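Local coordinates for uncharacterized protein (Parabacteroides merdae, PDB 4R7F) that is of unknown function but combines immunoglobulin-like beta-sandwich domains, one resembling the first domain of type 9 secretion system plug proteins, and binds magnesium ions, at residues A[69-72]-A[73-76]; A[357-360]-A[361-364]. All coordinates share one frame; numbering follows the deposited sequence.

Contact 1 (A[69-72]-A[73-76]); sequences LSPI and EYMN
One face of the Tyr-74 ring is overlaid by Pro-71, whose CA lies 3.7 Å from the ring centroid and 19° off its normal, a CH-pi contact displaced toward the rim. In the ring plane the edge meets the carbonyl oxygen of Leu-69, and Leu-69 CB approaches Tyr-74 CD2 to 3.7 Å. A first torsion of 61°, which sets the ring between the backbone N and the carbonyl carbon, brings it back against Pro-71 and Leu-69; its OH bonds to Val-57 O on strand 53-60. The second flat group, the Glu-73 carboxylate, reaches back along an extended chain: Ser-70 N donates to Glu-73 OE1 at 2.9 Å in an almost straight bond (175°) from the anti side, somewhat out of plane, while OE2 forms a salt bridge with Arg-386. Pro-71 O accepts twice, from Tyr-74 N at 3.1 Å, well above the carbonyl plane, and from Met-75 N at 2.9 Å. These bonds are those of a short, weakly bonded helical turn leading into strand 75-76. At its start the Ser-70 N to Glu-73 carboxylate bond resembles one half of a capping box; Glu-73 N donates to the backbone oxygen Ser-70 O (2.8 Å), not to the serine hydroxyl.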
ATOM      1  N   LEU A  69      15.426  33.315   4.207  1.00 35.78           N
ATOM      2  CA  LEU A  69      14.378  33.998   3.478  1.00 40.45           C
ATOM      3  C   LEU A  69      13.575  34.850   4.427  1.00 45.55           C
ATOM      4  O   LEU A  69      13.409  34.472   5.584  1.00 45.32           O
ATOM      5  CB  LEU A  69      13.429  33.024   2.780  1.00 34.21           C
ATOM      6  CG  LEU A  69      13.996  32.086   1.736  1.00 36.45           C
ATOM      7  CD1 LEU A  69      12.837  31.396   1.071  1.00 41.36           C
ATOM      8  CD2 LEU A  69      14.769  32.883   0.700  1.00 38.81           C
ATOM      9  N   SER A  70      13.092  35.996   3.921  1.00 50.39           N
ATOM     10  CA  SER A  70      12.165  36.868   4.651  0.50 46.76           C
ATOM     11  C   SER A  70      10.735  36.498   4.255  1.00 48.02           C
ATOM     12  O   SER A  70      10.512  36.000   3.160  1.00 52.18           O
ATOM     13  CB  SER A  70      12.426  38.348   4.330  0.50 52.21           C
ATOM     14  OG  SER A  70      13.780  38.717   4.548  0.50 47.71           O
ATOM     15  N   PRO A  71       9.753  36.738   5.144  1.00 43.68           N
ATOM     16  CA  PRO A  71       8.376  36.345   4.856  1.00 46.07           C
ATOM     17  C   PRO A  71       7.840  36.708   3.486  1.00 51.00           C
ATOM     18  O   PRO A  71       7.092  35.919   2.896  1.00 53.80           O
ATOM     19  CB  PRO A  71       7.576  37.073   5.929  1.00 52.14           C
ATOM     20  CG  PRO A  71       8.503  37.148   7.087  1.00 47.52           C
ATOM     21  CD  PRO A  71       9.864  37.357   6.482  1.00 45.63           C
ATOM     22  N   ILE A  72       8.204  37.871   2.961  1.00 48.07           N
ATOM     23  CA  ILE A  72       7.653  38.278   1.643  1.00 57.20           C
ATOM     24  C   ILE A  72       8.174  37.366   0.519  1.00 60.22           C
ATOM     25  O   ILE A  72       7.470  37.125  -0.465  1.00 57.89           O
ATOM     26  CB  ILE A  72       7.848  39.800   1.332  1.00 68.41           C
ATOM     27  CG1 ILE A  72       6.867  40.264   0.227  1.00 67.89           C
ATOM     28  CG2 ILE A  72       9.310  40.154   1.026  1.00 52.22           C
ATOM     29  CD1 ILE A  72       5.388  40.087   0.578  1.00 86.07           C
ATOM     30  N   GLU A  73       9.383  36.830   0.695  1.00 58.49           N
ATOM     31  CA  GLU A  73       9.958  35.886  -0.264  1.00 48.12           C
ATOM     32  C   GLU A  73       9.240  34.532  -0.271  1.00 52.43           C
ATOM     33  O   GLU A  73       9.216  33.869  -1.302  1.00 43.72           O
ATOM     34  CB  GLU A  73      11.453  35.670   0.019  1.00 48.60           C
ATOM     35  CG  GLU A  73      12.349  36.873  -0.280  1.00 45.97           C
ATOM     36  CD  GLU A  73      13.787  36.642   0.154  1.00 53.04           C
ATOM     37  OE1 GLU A  73      14.051  36.851   1.358  1.00 48.04           O
ATOM     38  OE2 GLU A  73      14.644  36.224  -0.691  1.00 57.26           O
ATOM     39  N   TYR A  74       8.647  34.114   0.854  1.00 52.49           N
ATOM     40  CA  TYR A  74       8.071  32.762   0.924  1.00 41.51           C
ATOM     41  C   TYR A  74       6.602  32.615   1.109  1.00 39.02           C
ATOM     42  O   TYR A  74       6.092  31.540   0.803  1.00 40.28           O
ATOM     43  CB  TYR A  74       8.777  31.880   1.939  1.00 42.26           C
ATOM     44  CG  TYR A  74       8.761  32.307   3.393  1.00 36.39           C
ATOM     45  CD1 TYR A  74       7.657  32.066   4.211  1.00 30.82           C
ATOM     46  CD2 TYR A  74       9.908  32.856   3.969  1.00 38.08           C
ATOM     47  CE1 TYR A  74       7.695  32.396   5.558  1.00 31.75           C
ATOM     48  CE2 TYR A  74       9.964  33.184   5.304  1.00 36.21           C
ATOM     49  CZ  TYR A  74       8.865  32.965   6.099  1.00 30.97           C
ATOM     50  OH  TYR A  74       8.978  33.303   7.421  1.00 29.77           O
HETATM   51  N   MSE A  75       5.921  33.659   1.580  1.00 43.82           N
HETATM   52  CA  MSE A  75       4.466  33.634   1.831  0.50 42.58           C
HETATM   53  C   MSE A  75       3.807  34.894   1.327  1.00 52.44           C
HETATM   54  O   MSE A  75       4.408  35.984   1.371  1.00 58.43           O
HETATM   55  CB  MSE A  75       4.132  33.522   3.331  0.50 39.95           C
HETATM   56  CG  MSE A  75       4.625  34.703   4.189  0.50 38.46           C
HETATM   57 SE   MSE A  75       4.539  34.466   6.150  0.38 35.63          SE
HETATM   58  CE  MSE A  75       2.587  34.450   6.408  0.50 36.90           C
ATOM     59  N   ASN A  76       2.556  34.763   0.913  1.00 55.66           N
ATOM     60  CA  ASN A  76       1.706  35.881   0.727  1.00 49.53           C
ATOM     61  C   ASN A  76       0.751  35.884   1.907  1.00 56.28           C
ATOM     62  O   ASN A  76       0.093  34.880   2.177  1.00 64.01           O
ATOM     63  CB  ASN A  76       0.965  35.802  -0.593  1.00 61.40           C
ATOM     64  CG  ASN A  76       0.488  37.170  -1.039  1.00 82.22           C
ATOM     65  OD1 ASN A  76      -0.552  37.634  -0.595  1.00 78.18           O
ATOM     66  ND2 ASN A  76       1.282  37.850  -1.867  1.00 90.53           N
TER

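Contact 2 (A[357-360]-A[361-364])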
ATOM      1  N   VAL A 357      19.739   8.634  19.066  1.00 29.90           N
ATOM      2  CA  VAL A 357      19.142   7.689  18.153  1.00 33.19           C
ATOM      3  C   VAL A 357      18.512   6.510  18.886  1.00 27.21           C
ATOM      4  O   VAL A 357      19.209   5.737  19.568  1.00 27.17           O
ATOM      5  CB  VAL A 357      20.229   7.128  17.223  1.00 31.56           C
ATOM      6  CG1 VAL A 357      19.636   6.091  16.306  1.00 29.55           C
ATOM      7  CG2 VAL A 357      20.883   8.263  16.463  1.00 37.20           C
ATOM      8  N   GLY A 358      17.217   6.342  18.695  1.00 26.68           N
ATOM      9  CA  GLY A 358      16.475   5.258  19.339  1.00 30.70           C
ATOM     10  C   GLY A 358      16.567   3.958  18.559  1.00 30.53           C
ATOM     11  O   GLY A 358      16.671   3.943  17.324  1.00 27.93           O
ATOM     12  N   GLN A 359      16.522   2.866  19.294  1.00 29.27           N
ATOM     13  CA  GLN A 359      16.653   1.535  18.717  1.00 25.88           C
ATOM     14  C   GLN A 359      15.426   0.710  19.027  1.00 24.35           C
ATOM     15  O   GLN A 359      14.983   0.672  20.167  1.00 29.19           O
ATOM     16  CB  GLN A 359      17.831   0.843  19.371  1.00 28.77           C
ATOM     17  CG  GLN A 359      19.202   1.340  18.938  1.00 40.59           C
ATOM     18  CD  GLN A 359      20.346   0.771  19.812  1.00 47.75           C
ATOM     19  OE1 GLN A 359      20.212  -0.268  20.465  1.00 43.35           O
ATOM     20  NE2 GLN A 359      21.457   1.467  19.837  1.00 40.83           N
ATOM     21  N   THR A 360      14.880   0.054  18.017  1.00 25.65           N
ATOM     22  CA  THR A 360      13.803  -0.925  18.174  1.00 26.49           C
ATOM     23  C   THR A 360      14.347  -2.286  18.665  1.00 25.24           C
ATOM     24  O   THR A 360      13.608  -3.139  19.151  1.00 28.71           O
ATOM     25  CB  THR A 360      13.139  -1.148  16.798  1.00 26.89           C
ATOM     26  OG1 THR A 360      14.184  -1.193  15.818  1.00 27.78           O
ATOM     27  CG2 THR A 360      12.195  -0.036  16.466  1.00 27.27           C
ATOM     28  N   GLY A 361      15.636  -2.515  18.502  1.00 25.51           N
ATOM     29  CA  GLY A 361      16.169  -3.844  18.742  1.00 28.40           C
ATOM     30  C   GLY A 361      15.950  -4.420  20.130  1.00 32.13           C
ATOM     31  O   GLY A 361      15.547  -5.566  20.273  1.00 38.80           O
ATOM     32  N   PRO A 362      16.273  -3.645  21.164  1.00 29.67           N
ATOM     33  CA  PRO A 362      16.280  -4.236  22.518  1.00 29.74           C
ATOM     34  C   PRO A 362      14.897  -4.645  23.051  1.00 33.60           C
ATOM     35  O   PRO A 362      14.761  -5.698  23.635  1.00 38.01           O
ATOM     36  CB  PRO A 362      16.916  -3.136  23.370  1.00 27.15           C
ATOM     37  CG  PRO A 362      17.738  -2.330  22.425  1.00 29.09           C
ATOM     38  CD  PRO A 362      16.941  -2.328  21.131  1.00 27.12           C
ATOM     39  N   ILE A 363      13.860  -3.859  22.802  1.00 32.83           N
ATOM     40  CA  ILE A 363      12.522  -4.192  23.313  1.00 32.60           C
ATOM     41  C   ILE A 363      11.519  -4.706  22.258  1.00 33.24           C
ATOM     42  O   ILE A 363      10.677  -5.573  22.548  1.00 31.74           O
ATOM     43  CB  ILE A 363      11.962  -2.936  23.994  1.00 32.26           C
ATOM     44  CG1 ILE A 363      12.899  -2.571  25.151  1.00 36.70           C
ATOM     45  CG2 ILE A 363      10.521  -3.149  24.454  1.00 28.37           C
ATOM     46  CD1 ILE A 363      12.856  -1.125  25.544  1.00 47.53           C
ATOM     47  N   GLU A 364      11.585  -4.146  21.053  1.00 32.51           N
ATOM     48  CA  GLU A 364      10.621  -4.470  20.028  1.00 29.95           C
ATOM     49  C   GLU A 364      11.131  -5.567  19.115  1.00 29.02           C
ATOM     50  O   GLU A 364      10.348  -6.305  18.544  1.00 32.82           O
ATOM     51  CB  GLU A 364      10.231  -3.224  19.229  1.00 30.00           C
ATOM     52  CG  GLU A 364       9.616  -2.131  20.082  1.00 26.93           C
ATOM     53  CD  GLU A 364       8.389  -2.553  20.875  1.00 37.80           C
ATOM     54  OE1 GLU A 364       7.915  -3.722  20.783  1.00 38.40           O
ATOM     55  OE2 GLU A 364       7.868  -1.690  21.629  1.00 35.14           O
TER
HETATM   56  O   HOH W   1      13.679  -0.999  21.788  1.00 25.58           O
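Gln-359 lays its side chain against the ring of Pro-362 at about a right angle: Gln-359 CB sits 3.7 Å from Pro-362 CD, and Gln-359 OE1 comes to 3.8 Å from Pro-362 CG. Gln-359 CG lies anti to its carbonyl carbon (chi1 -74°) and the chain runs on extended, which brings OE1 beside CG and CD of the Pro-362 ring. Beyond this van der Waals contact the backbone turns back on itself. Glu-364 N donates to Thr-360 O at 3.0 Å with a bent N-H...O angle of 134°, a bond across four residues that defines an alpha-turn, and Glu-364 CB rests 3.4 Å from the same Thr-360 oxygen. One residue earlier the equivalent link is made by water: it donates to Gln-359 O (2.7 Å) and accepts from Ile-363 N (3.0 Å). Thr-360 OG1 is hydrogen-bonded to Asn-366 OD1 farther along the loop. The Glu-364 chain, bent at chi2 (-57°), turns its carboxylate away from the turn, where OE1 forms a salt bridge with Arg-259, and OE2 one with Arg-225 and a hydrogen bond with the backbone N of Tyr-348. With these partners around it, this buried carboxylate is probably ionised and held in a fixed rotation.

Overall arrangement
Both contacts are single turns of partly buried chain, yet they occupy opposite sides of the chain's centre, with their own centres about 41 Å apart and nearest atoms about 28 Å apart. Contact 1, about 26 Å from the chain's centre, belongs to the range resembling a secretion plug domain; it combines a proline-tyrosine CH-pi contact with several local hydrogen bonds, one of them from a backbone N-H to a glutamate carboxylate. Contact 2, about 17 Å from that centre, lies in the loop between strands 342-352 and 373-380, and relies on one direct backbone bond, a water bridge and charged anchors. Each has a salt-bridged glutamate, partly exposed Glu-73 with one arginine and buried Glu-364 with two.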